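Local coordinates for MaoC family protein (Mycobacterium tuberculosis H37Rv, PDB 3KHP) that probably catalyses the reversible dehydration of (3R)-3-hydroxyacyl thioesters to enoyl thioesters, as enzymes of the MaoC and hydratase 2 type do, at residues A125-K130 and G166-A171; N209-D214 and A222-P227; I254-A259 and A305-A310. All blocks are in the same frame, centred on the assembly; numbering follows the deposited sequence.

Contact 1: A125-K130 and G166-A171; sequences ADIQDK and GGFGGA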
# COMPACT_ATOMS: atom_id res chain seq x y z
N ALA A 125 10.73 29.20 2.51
CA ALA A 125 10.20 30.22 1.64
C ALA A 125 9.81 31.43 2.43
O ALA A 125 9.98 32.54 1.96
CB ALA A 125 8.97 29.72 0.86
N ASP A 126 9.24 31.21 3.60
CA ASP A 126 8.71 32.32 4.38
C ASP A 126 8.51 31.88 5.81
O ASP A 126 8.30 30.68 6.09
CB ASP A 126 7.41 32.86 3.78
CG ASP A 126 7.11 34.31 4.22
OD1 ASP A 126 8.02 34.97 4.77
OD2 ASP A 126 5.97 34.80 4.02
N ILE A 127 8.66 32.87 6.70
CA ILE A 127 8.36 32.73 8.12
C ILE A 127 7.57 33.96 8.57
O ILE A 127 7.99 35.10 8.33
CB ILE A 127 9.61 32.54 8.98
CG1 ILE A 127 10.45 31.37 8.48
CG2 ILE A 127 9.20 32.25 10.40
CD1 ILE A 127 11.44 30.87 9.49
N GLN A 128 6.41 33.72 9.16
CA GLN A 128 5.55 34.78 9.57
C GLN A 128 5.33 34.64 11.07
O GLN A 128 5.12 33.54 11.58
CB GLN A 128 4.24 34.78 8.79
CG GLN A 128 4.45 34.94 7.28
CD GLN A 128 3.16 35.20 6.47
OE1 GLN A 128 2.11 35.50 7.02
NE2 GLN A 128 3.27 35.10 5.15
N ASP A 129 5.46 35.77 11.75
CA ASP A 129 5.28 35.89 13.19
C ASP A 129 4.06 36.79 13.40
O ASP A 129 4.08 37.97 13.06
CB ASP A 129 6.54 36.50 13.81
CG ASP A 129 6.52 36.50 15.34
OD1 ASP A 129 5.42 36.37 15.94
OD2 ASP A 129 7.62 36.63 15.95
N LYS A 130 2.99 36.21 13.93
CA LYS A 130 1.77 36.98 14.17
C LYS A 130 1.71 37.55 15.58
O LYS A 130 0.72 38.20 15.95
CB LYS A 130 0.54 36.13 13.85
CG LYS A 130 0.56 35.53 12.42
CD LYS A 130 0.36 36.58 11.34
CE LYS A 130 0.64 36.02 9.96
NZ LYS A 130 0.80 37.10 8.95
N GLY A 166 4.01 32.16 17.96
CA GLY A 166 4.60 33.44 17.61
C GLY A 166 5.38 34.12 18.74
O GLY A 166 5.57 33.57 19.85
N GLY A 167 5.83 35.33 18.46
CA GLY A 167 6.63 36.12 19.42
C GLY A 167 8.06 35.63 19.56
O GLY A 167 8.59 35.53 20.65
N PHE A 168 8.69 35.34 18.42
CA PHE A 168 10.06 34.81 18.35
C PHE A 168 10.98 35.77 17.61
O PHE A 168 12.12 35.41 17.27
CB PHE A 168 10.03 33.44 17.65
CG PHE A 168 9.39 33.47 16.28
CD1 PHE A 168 10.11 33.83 15.15
CD2 PHE A 168 8.08 33.13 16.12
CE1 PHE A 168 9.50 33.86 13.88
CE2 PHE A 168 7.48 33.16 14.87
CZ PHE A 168 8.19 33.52 13.75
N GLY A 169 10.50 36.98 17.34
CA GLY A 169 11.30 38.01 16.68
C GLY A 169 11.25 38.04 15.16
O GLY A 169 12.17 38.56 14.52
N GLY A 170 10.16 37.53 14.59
CA GLY A 170 10.01 37.49 13.14
C GLY A 170 9.24 38.66 12.54
O GLY A 170 8.77 39.56 13.25
N ALA A 171 9.13 38.63 11.21
CA ALA A 171 8.37 39.62 10.44
C ALA A 171 6.88 39.21 10.38
O ALA A 171 6.56 38.01 10.24
CB ALA A 171 8.97 39.72 9.02
O HOH W 1 9.64 36.09 10.40
O HOH W 2 8.64 38.58 17.99

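Contact 2: N209-D214 and A222-P227; sequences NPLHSD and AGFPKP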
# COMPACT_ATOMS: atom_id res chain seq x y z
N ASN A 209 3.73 7.55 10.69
CA ASN A 209 3.34 8.17 11.95
C ASN A 209 2.13 7.45 12.54
O ASN A 209 1.14 7.29 11.89
CB ASN A 209 3.03 9.66 11.76
CG ASN A 209 2.75 10.38 13.11
OD1 ASN A 209 1.85 9.99 13.86
ND2 ASN A 209 3.58 11.38 13.45
N PRO A 210 2.21 7.02 13.80
CA PRO A 210 1.16 6.14 14.30
C PRO A 210 -0.16 6.83 14.61
O PRO A 210 -1.15 6.17 14.91
CB PRO A 210 1.76 5.55 15.56
CG PRO A 210 2.82 6.50 15.95
CD PRO A 210 3.38 7.02 14.68
N LEU A 211 -0.18 8.13 14.53
CA LEU A 211 -1.44 8.86 14.56
C LEU A 211 -2.46 8.25 13.53
O LEU A 211 -3.66 8.28 13.74
CB LEU A 211 -1.12 10.30 14.22
CG LEU A 211 -2.22 11.32 13.97
CD1 LEU A 211 -3.12 11.40 15.18
CD2 LEU A 211 -1.51 12.65 13.66
N HIS A 212 -1.97 7.70 12.44
CA HIS A 212 -2.84 7.21 11.40
C HIS A 212 -3.08 5.71 11.44
O HIS A 212 -3.92 5.23 10.69
CB HIS A 212 -2.29 7.61 10.01
CG HIS A 212 -1.85 9.02 9.93
ND1 HIS A 212 -2.73 10.08 10.00
CD2 HIS A 212 -0.62 9.57 9.81
CE1 HIS A 212 -2.06 11.22 9.91
NE2 HIS A 212 -0.77 10.94 9.81
N SER A 213 -2.36 4.97 12.30
CA SER A 213 -2.38 3.50 12.28
C SER A 213 -2.58 2.75 13.61
O SER A 213 -2.94 1.55 13.60
CB SER A 213 -1.11 3.00 11.62
OG SER A 213 0.02 3.39 12.37
N ASP A 214 -2.39 3.44 14.74
CA ASP A 214 -2.45 2.82 16.06
C ASP A 214 -3.50 3.50 16.89
O ASP A 214 -3.37 4.65 17.23
CB ASP A 214 -1.12 2.99 16.75
CG ASP A 214 -1.06 2.31 18.09
OD1 ASP A 214 -1.99 1.51 18.45
OD2 ASP A 214 -0.09 2.57 18.78
N ALA A 222 -2.96 11.78 20.99
CA ALA A 222 -3.53 12.79 20.07
C ALA A 222 -4.99 13.10 20.34
O ALA A 222 -5.49 14.11 19.88
CB ALA A 222 -3.32 12.36 18.60
N GLY A 223 -5.69 12.26 21.07
CA GLY A 223 -7.02 12.62 21.57
C GLY A 223 -8.23 12.27 20.71
O GLY A 223 -9.35 12.74 21.00
N PHE A 224 -8.02 11.42 19.68
CA PHE A 224 -9.03 11.08 18.70
C PHE A 224 -9.66 9.72 19.03
O PHE A 224 -8.98 8.81 19.52
CB PHE A 224 -8.43 10.96 17.29
CG PHE A 224 -7.93 12.26 16.71
CD1 PHE A 224 -8.81 13.21 16.25
CD2 PHE A 224 -6.59 12.50 16.59
CE1 PHE A 224 -8.34 14.40 15.70
CE2 PHE A 224 -6.11 13.65 16.06
CZ PHE A 224 -6.97 14.61 15.60
N PRO A 225 -10.93 9.54 18.68
CA PRO A 225 -11.60 8.28 18.96
C PRO A 225 -10.94 7.11 18.26
O PRO A 225 -10.97 5.96 18.76
CB PRO A 225 -13.02 8.49 18.37
CG PRO A 225 -13.19 9.98 18.29
CD PRO A 225 -11.82 10.55 18.07
N LYS A 226 -10.40 7.43 17.07
CA LYS A 226 -9.68 6.50 16.26
C LYS A 226 -8.62 7.18 15.37
O LYS A 226 -8.58 8.39 15.20
CB LYS A 226 -10.66 5.65 15.45
CG LYS A 226 -12.06 6.23 15.32
CD LYS A 226 -13.00 5.27 14.52
CE LYS A 226 -14.21 6.04 13.90
NZ LYS A 226 -15.03 6.85 14.89
N PRO A 227 -7.70 6.39 14.84
CA PRO A 227 -6.67 7.03 14.02
C PRO A 227 -7.27 7.84 12.87
O PRO A 227 -8.32 7.50 12.35
CB PRO A 227 -5.86 5.85 13.50
CG PRO A 227 -6.20 4.71 14.40
CD PRO A 227 -7.57 4.93 14.91

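Contact 3: I254-A259 and A305-A310; sequences ITSIAA and AVEYVA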
# COMPACT_ATOMS: atom_id res chain seq x y z
N ILE A 254 -3.54 17.98 -15.22
CA ILE A 254 -3.58 18.82 -14.00
C ILE A 254 -2.20 19.41 -13.74
O ILE A 254 -1.23 18.69 -13.54
CB ILE A 254 -4.07 18.10 -12.74
CG1 ILE A 254 -5.40 17.35 -12.99
CG2 ILE A 254 -4.30 19.13 -11.60
CD1 ILE A 254 -6.54 18.20 -13.45
N THR A 255 -2.14 20.73 -13.75
CA THR A 255 -0.88 21.47 -13.62
C THR A 255 -0.54 21.81 -12.16
O THR A 255 0.58 21.55 -11.69
CB THR A 255 -0.95 22.75 -14.46
OG1 THR A 255 -1.12 22.37 -15.83
CG2 THR A 255 0.35 23.55 -14.35
N SER A 256 -1.49 22.38 -11.43
CA SER A 256 -1.26 22.72 -10.04
C SER A 256 -2.50 22.41 -9.21
O SER A 256 -3.59 22.52 -9.72
CB SER A 256 -0.93 24.22 -9.89
OG SER A 256 -2.05 25.03 -10.30
N ILE A 257 -2.29 22.10 -7.93
CA ILE A 257 -3.36 21.92 -6.94
C ILE A 257 -2.90 22.46 -5.58
O ILE A 257 -1.82 22.13 -5.12
CB ILE A 257 -3.66 20.43 -6.69
CG1 ILE A 257 -3.99 19.70 -7.99
CG2 ILE A 257 -4.79 20.27 -5.65
CD1 ILE A 257 -3.90 18.15 -7.86
N ALA A 258 -3.75 23.23 -4.91
CA ALA A 258 -3.45 23.78 -3.61
C ALA A 258 -4.68 23.66 -2.78
O ALA A 258 -5.80 23.87 -3.28
CB ALA A 258 -3.02 25.34 -3.71
N ALA A 259 -4.49 23.35 -1.50
CA ALA A 259 -5.61 23.36 -0.58
C ALA A 259 -5.16 23.54 0.87
O ALA A 259 -4.01 23.26 1.21
CB ALA A 259 -6.42 22.09 -0.73
N ALA A 305 -7.64 25.30 -5.15
CA ALA A 305 -7.37 26.04 -6.38
C ALA A 305 -6.68 25.09 -7.33
O ALA A 305 -5.78 24.34 -6.92
CB ALA A 305 -6.47 27.26 -6.09
N VAL A 306 -7.10 25.08 -8.59
CA VAL A 306 -6.60 24.12 -9.53
C VAL A 306 -6.30 24.82 -10.82
O VAL A 306 -7.08 25.63 -11.28
CB VAL A 306 -7.65 23.01 -9.91
CG1 VAL A 306 -6.95 21.81 -10.49
CG2 VAL A 306 -8.47 22.62 -8.78
N GLU A 307 -5.18 24.48 -11.42
CA GLU A 307 -4.89 24.88 -12.78
C GLU A 307 -4.82 23.61 -13.61
O GLU A 307 -4.28 22.60 -13.16
CB GLU A 307 -3.58 25.67 -12.87
CG GLU A 307 -3.63 26.99 -12.12
CD GLU A 307 -2.29 27.66 -11.97
OE1 GLU A 307 -1.43 27.54 -12.86
OE2 GLU A 307 -2.09 28.31 -10.93
N TYR A 308 -5.41 23.67 -14.79
CA TYR A 308 -5.48 22.49 -15.66
C TYR A 308 -5.54 22.88 -17.15
O TYR A 308 -5.91 24.01 -17.51
CB TYR A 308 -6.68 21.62 -15.26
CG TYR A 308 -8.01 22.24 -15.55
CD1 TYR A 308 -8.73 21.85 -16.69
CD2 TYR A 308 -8.57 23.20 -14.73
CE1 TYR A 308 -9.95 22.39 -16.98
CE2 TYR A 308 -9.80 23.76 -15.03
CZ TYR A 308 -10.49 23.34 -16.17
OH TYR A 308 -11.74 23.84 -16.50
N VAL A 309 -5.12 21.94 -18.00
CA VAL A 309 -5.15 22.10 -19.43
C VAL A 309 -6.45 21.53 -19.95
O VAL A 309 -6.76 20.36 -19.68
CB VAL A 309 -4.02 21.32 -20.09
CG1 VAL A 309 -4.23 21.28 -21.60
CG2 VAL A 309 -2.67 21.91 -19.73
N ALA A 310 -7.22 22.34 -20.69
CA ALA A 310 -8.45 21.85 -21.38
C ALA A 310 -8.12 20.86 -22.51
O ALA A 310 -8.72 19.78 -22.59
CB ALA A 310 -9.28 23.02 -21.94
O HOH W 3 -3.49 25.42 -8.09

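Contact 1: A125-K130 and G166-A171
The carboxylate of Asp129 lies stacked on one face of the Phe168 ring, the two planes only 12° apart and OD2 seated 3.4 Å above the middle of the ring. Asp129 CB completes the overlap at Phe168 CZ, 3.4 Å away. The aspartate reaches there with CG anti to the backbone N (chi1 -172°), which directs both oxygens into the glycine-rich loop 166-171. Each oxygen takes backbone amides. Gly167 N makes an almost straight bond to Asp129 OD1 of 2.8 Å, on the syn side but somewhat out of the carboxylate plane, and OD1 also accepts from Gly131 N. Asp129 OD2 accepts from Phe168 N, likewise syn but out of plane, at 3.0 Å, and from Gly170 N through its anti lone pair, also at 3.0 Å. So many N-H groups fix the carboxylate's rotation and would favour its charged form. Ile127 CG2 meets Phe168 CZ obliquely at 3.7 Å, while Gln128 O sits at the ring edge. Asp129 N adds a backbone bond to Ala171 O (2.9 Å), and a water bridges Ile127 O to Ala171 N. The carboxylate at the end of strand 116-129 thus ties down the irregular connection leaving the first half of a double hot-dog fold.

Contact 2: N209-D214 and A222-P227
His212 and Pro227 bring their CA atoms within 4.6 Å, where the turn 209-214 and the loop 222-227 come together without a hydrogen bond passing between them. Pro227 presses its ring onto the backbone of the turn: CB lies 3.3 Å from Leu211 O and 3.5 Å from the carbonyl carbon of His212, and CG reaches toward the carbonyl of Asp214. With CG anti to the backbone N (chi1 172°), the CD1 branch of Leu211 extends to Ala222 CB at 3.6 Å and, obliquely, to Phe224 CE2 at 3.8 Å. Leu211 CG rests over one face of the neighbouring His212 ring, toward its rim. An Asx turn shapes the start of the segment, Leu211 N donating in the carbonyl plane to Asn209 OD1 (2.8 Å). His212 stacks on His230 and holds Ile228 O through ND1; Asp214 caps the helix 215-220 and accepts from His67 N of the second subunit. Asn-Pro-Leu-His is the closing part of the hydratase 2 motif, which in relatives lines the active site. Van der Waals contact thus joins the loops, apolar at Leu211, carbon against carbonyls at Pro227, whereas His212 ND1 and the Asp214 carboxylate bond beyond them.

Contact 3: I254-A259 and A305-A310
Val306 sets its CG1 branch beside two facing isoleucines, 3.9 Å from Ile254 CG2 and 4.4 Å from Ile257 CG1, so that one methyl sits in the dip between them, closer to Ile254. Ile254 reaches its CG1-CD1 arm across toward the partner strand, CD1 meeting Tyr308 CB at 3.9 Å; the tyrosine's ring leads away from the pair. Leu242 and Val243 of the helix 231-245 pack against this apolar face, on Val306 and Ile254 respectively, as in a hot-dog fold, where the sheet wraps a long helix.

The strands run antiparallel, at 167°, but a classic beta bulge interrupts their register. Thr255 and Ser256 both face Glu307, and their amides reach Glu307 O from the same side of its carbonyl plane, Thr255 N at 2.9 Å and Ser256 N at 3.3 Å. Beyond the bulge regular pairing resumes, with Glu307 N bonded to Ser256 O and a reciprocal pair of bonds joining Ala258 and Ala305.

On the Glu307 face the fit is tight. Ser256 OG, placed between its backbone N and carbonyl carbon (chi1 63°), lodges against the glutamate stem, 3.1 Å from Glu307 CB. A water lies 2.7 Å from Ser256 OG and bonds weakly to Ala305 O. The Glu307 carboxylate turns to Arg107, whose charge probably offsets its own; across the strands themselves, the direct hydrogen bonds run between backbone atoms, beside apolar contacts.

Overall arrangement
Followed from the N terminus, the three contacts come in series; none nests within or crosses another. Contact 1 closes first, bringing the loop after strand 152-162 back to the end of strand 116-129, across a span that holds two further strands of the sheet. Contact 2 closes a short excursion around helix 215-220, some 30 Å from contact 1 between centres, and lies beside the second subunit. Contact 3 closes last and pairs strand 254-261 with the C-terminal strand 298-308, in the same sheet that contact 1 reaches. Because strand 254-261 also borders strand 103-108, this pairing lies next to the join between the two halves of the sheet. Contacts 2 and 3 occupy opposite sides of the chain's centre.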